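Local coordinates for ABC transporter, substrate binding protein (Aeropyrum pernix, PDB 3EAF) that probably captures a small solute outside the cell and delivers it to an ABC importer, and binds a magnesium ion, at residues 189-192 with 193-197; 213-216 with 217-221. All blocks are in the same frame, centred on the assembly; numbering follows the deposited sequence.

Interaction 1: residues 189-192 with 193-197; sequences ERIA and REMLA
Along the last turns of helix 185-196, Glu-189 meets Arg-193 directly and Arg-190 is linked to Glu-194 through a water, two i/i+4 pairs of opposite charge. Glu-189 and Arg-193 run side by side in the same direction, and OE1 of Glu-189 accepts a weak hydrogen bond from NH2 of Arg-193, long at 3.4 Å though the N-H...O angle is a reasonable 152°. This is a salt bridge at the guanidinium edge, with the carboxylate and guanidinium planes 68° apart. In the second pair NE of Arg-190 donates to the water oxygen at 2.7 Å, in the guanidinium plane, and the water donates to OE2 of Glu-194 at 2.6 Å. A bend at chi3 (70°) turns that guanidinium back along the helix, where NH1 forms a salt bridge with Asp-187. On the buried side, CG2 of Ile-191 lies 4.2 Å from CE of selenomethionine Met-195. The Glu-189/Arg-193 pair runs along the flank facing helix 209-222, touching Ala-218 and Val-222; Ile-191 packs on Leu-215 of the same helix, while Ile-191, Glu-194 and Met-195 all touch Tyr-177 of strand 171-178.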
# COMPACT_ATOMS: atom_id res chain seq x y z
N GLU A 189 24.65 -6.13 0.24
CA GLU A 189 25.64 -6.98 0.89
C GLU A 189 26.34 -6.27 2.06
O GLU A 189 26.58 -6.88 3.10
CB GLU A 189 26.65 -7.52 -0.12
CG GLU A 189 26.06 -8.58 -1.06
CD GLU A 189 27.09 -9.20 -1.99
OE1 GLU A 189 28.31 -9.02 -1.76
OE2 GLU A 189 26.67 -9.87 -2.97
N ARG A 190 26.64 -4.98 1.88
CA ARG A 190 27.23 -4.17 2.94
C ARG A 190 26.32 -4.13 4.16
O ARG A 190 26.78 -4.30 5.29
CB ARG A 190 27.53 -2.74 2.44
CG ARG A 190 28.20 -1.83 3.49
CD ARG A 190 28.47 -0.42 2.98
NE ARG A 190 27.24 0.35 2.79
CZ ARG A 190 26.73 0.70 1.61
NH1 ARG A 190 27.35 0.36 0.48
NH2 ARG A 190 25.59 1.39 1.56
N ILE A 191 25.03 -3.90 3.93
CA ILE A 191 24.03 -3.85 5.00
C ILE A 191 23.87 -5.22 5.66
O ILE A 191 23.80 -5.31 6.87
CB ILE A 191 22.65 -3.30 4.51
CG1 ILE A 191 22.74 -1.81 4.17
CG2 ILE A 191 21.52 -3.56 5.53
CD1 ILE A 191 23.44 -0.94 5.22
N ALA A 192 23.81 -6.27 4.84
CA ALA A 192 23.70 -7.64 5.37
C ALA A 192 24.89 -7.97 6.28
O ALA A 192 24.72 -8.58 7.34
CB ALA A 192 23.58 -8.65 4.25
N ARG A 193 26.09 -7.58 5.85
CA ARG A 193 27.32 -7.79 6.63
C ARG A 193 27.37 -6.95 7.92
O ARG A 193 27.85 -7.42 8.94
CB ARG A 193 28.57 -7.57 5.77
CG ARG A 193 28.88 -8.75 4.86
CD ARG A 193 30.20 -8.62 4.13
NE ARG A 193 30.53 -9.84 3.38
CZ ARG A 193 30.34 -10.01 2.07
NH1 ARG A 193 30.67 -11.17 1.51
NH2 ARG A 193 29.82 -9.04 1.32
N GLU A 194 26.85 -5.73 7.86
CA GLU A 194 26.69 -4.89 9.05
C GLU A 194 25.75 -5.54 10.07
O GLU A 194 26.05 -5.59 11.26
CB GLU A 194 26.15 -3.51 8.69
CG GLU A 194 27.16 -2.54 8.14
CD GLU A 194 26.53 -1.24 7.69
OE1 GLU A 194 25.36 -0.97 8.04
OE2 GLU A 194 27.21 -0.47 6.98
N MSE A 195 24.61 -6.03 9.59
CA MSE A 195 23.63 -6.69 10.46
C MSE A 195 24.14 -8.01 11.02
O MSE A 195 23.85 -8.36 12.17
CB MSE A 195 22.31 -6.91 9.72
CG MSE A 195 21.61 -5.62 9.35
SE MSE A 195 19.83 -5.90 8.62
CE MSE A 195 20.29 -7.22 7.24
N LEU A 196 24.91 -8.73 10.22
CA LEU A 196 25.51 -10.00 10.63
C LEU A 196 26.30 -9.87 11.94
O LEU A 196 26.23 -10.76 12.79
CB LEU A 196 26.39 -10.55 9.50
CG LEU A 196 27.08 -11.92 9.64
CD1 LEU A 196 26.08 -13.04 9.87
CD2 LEU A 196 27.92 -12.19 8.41
N ALA A 197 27.00 -8.76 12.11
CA ALA A 197 27.74 -8.47 13.35
C ALA A 197 26.84 -8.44 14.59
O ALA A 197 27.31 -8.75 15.70
CB ALA A 197 28.49 -7.16 13.22
O HOH W 1 26.65 1.44 5.24

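Interaction 2: residues 213-216 with 217-221; sequences SLLG and RAMAK
Leu-215 holds CG anti to its own amide nitrogen (chi1 -178°), whereas selenomethionine Met-219 holds CG beside the backbone N (chi1 -76°), and these two choices bring the side chains together one helical turn apart. CG of Leu-215 and SE of Met-219 approach to 4.0 Å, an apolar contact in which the selenium meets the branch point of the leucine while a bend at chi3 (56°) turns the terminal methyl away from the leucine. CG of Met-219 also lies 3.2 Å from O of Leu-215, so the side chain starts out against the carbonyl that its own backbone uses: N of Met-219 donates to that same O at 2.8 Å. The helical bonds are not uniform. N of Arg-217 reaches O of Ser-213 at 2.9 Å, but N of Ala-220 is 3.4 Å from O of Gly-216, a weak bond despite its straight N-H. The polar ends look beyond this helix or back along it: Arg-217 NE donates to the carbonyl O of Leu-242, and Ser-213 OG is hydrogen-bonded to O of Ile-209 in the preceding turn. Helix 209-222 is the crossover of the beta-alpha-beta unit between parallel strands 202-205 and 227-230; Leu-215 packs on Ile-191 and Met-195 of helix 185-196, Ser-213 meets helix 239-243, and Met-219 touches Leu-224 and Ala-226 in the loop before strand 227-230.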
# COMPACT_ATOMS: atom_id res chain seq x y z
N SER A 213 14.45 -7.50 -1.97
CA SER A 213 14.89 -8.77 -2.56
C SER A 213 16.42 -8.90 -2.62
O SER A 213 16.96 -9.96 -2.31
CB SER A 213 14.28 -8.95 -3.94
OG SER A 213 12.86 -8.92 -3.86
N LEU A 214 17.09 -7.82 -3.01
CA LEU A 214 18.55 -7.78 -3.00
C LEU A 214 19.11 -8.08 -1.60
O LEU A 214 20.11 -8.80 -1.46
CB LEU A 214 19.07 -6.42 -3.48
CG LEU A 214 19.05 -6.13 -4.99
CD1 LEU A 214 19.50 -4.70 -5.21
CD2 LEU A 214 19.94 -7.08 -5.76
N LEU A 215 18.45 -7.54 -0.58
CA LEU A 215 18.83 -7.74 0.82
C LEU A 215 18.61 -9.18 1.26
O LEU A 215 19.49 -9.78 1.86
CB LEU A 215 18.05 -6.78 1.74
CG LEU A 215 18.39 -6.84 3.24
CD1 LEU A 215 19.77 -6.27 3.52
CD2 LEU A 215 17.32 -6.09 4.06
N GLY A 216 17.43 -9.73 0.97
CA GLY A 216 17.15 -11.14 1.26
C GLY A 216 18.16 -12.06 0.61
O GLY A 216 18.64 -13.01 1.24
N ARG A 217 18.48 -11.79 -0.66
CA ARG A 217 19.47 -12.57 -1.40
C ARG A 217 20.86 -12.44 -0.77
O ARG A 217 21.57 -13.43 -0.62
CB ARG A 217 19.50 -12.16 -2.88
CG ARG A 217 20.45 -12.99 -3.74
CD ARG A 217 20.40 -12.59 -5.22
NE ARG A 217 19.25 -13.13 -5.94
CZ ARG A 217 19.18 -14.36 -6.45
NH1 ARG A 217 20.19 -15.21 -6.32
NH2 ARG A 217 18.09 -14.76 -7.10
N ALA A 218 21.23 -11.22 -0.41
CA ALA A 218 22.52 -10.93 0.24
C ALA A 218 22.66 -11.59 1.62
O ALA A 218 23.70 -12.17 1.94
CB ALA A 218 22.74 -9.44 0.35
N MSE A 219 21.60 -11.51 2.42
CA MSE A 219 21.60 -12.11 3.75
C MSE A 219 22.00 -13.58 3.66
O MSE A 219 22.87 -14.04 4.39
CB MSE A 219 20.24 -11.94 4.42
CG MSE A 219 19.98 -10.53 4.96
SE MSE A 219 18.10 -10.22 5.40
CE MSE A 219 17.84 -11.70 6.67
N ALA A 220 21.38 -14.29 2.72
CA ALA A 220 21.67 -15.71 2.52
C ALA A 220 23.09 -15.94 2.01
O ALA A 220 23.76 -16.88 2.42
CB ALA A 220 20.65 -16.33 1.57
N LYS A 221 23.55 -15.06 1.11
CA LYS A 221 24.88 -15.16 0.54
C LYS A 221 26.00 -14.98 1.58
O LYS A 221 27.02 -15.68 1.53
CB LYS A 221 25.05 -14.15 -0.60
CG LYS A 221 26.36 -14.25 -1.37
CD LYS A 221 26.57 -13.03 -2.24
CE LYS A 221 27.93 -13.01 -2.91
NZ LYS A 221 29.01 -12.59 -1.98

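Overall arrangement
Interactions 1 and 2 lie on adjacent helices, 185-196 and 209-222, with centres about 10 Å apart, both remote from the magnesium site. Interaction 2 is mainly buried and its i/i+4 side-chain contact is apolar; interaction 1 is partly buried, combining an apolar side with charged pairs and a bridging water. The helices meet through CG2 of Ile-191, 3.8 Å from CD1 of Leu-215, and through the aliphatic part of Glu-189, whose CG is 3.7 Å from CB of Ala-218. At the margin of that interface the chemistry becomes electrostatic, for Lys-221 forms a long, weak ion pair with Glu-189, whose carboxylate therefore lies near two positive groups, Lys-221 and Arg-193.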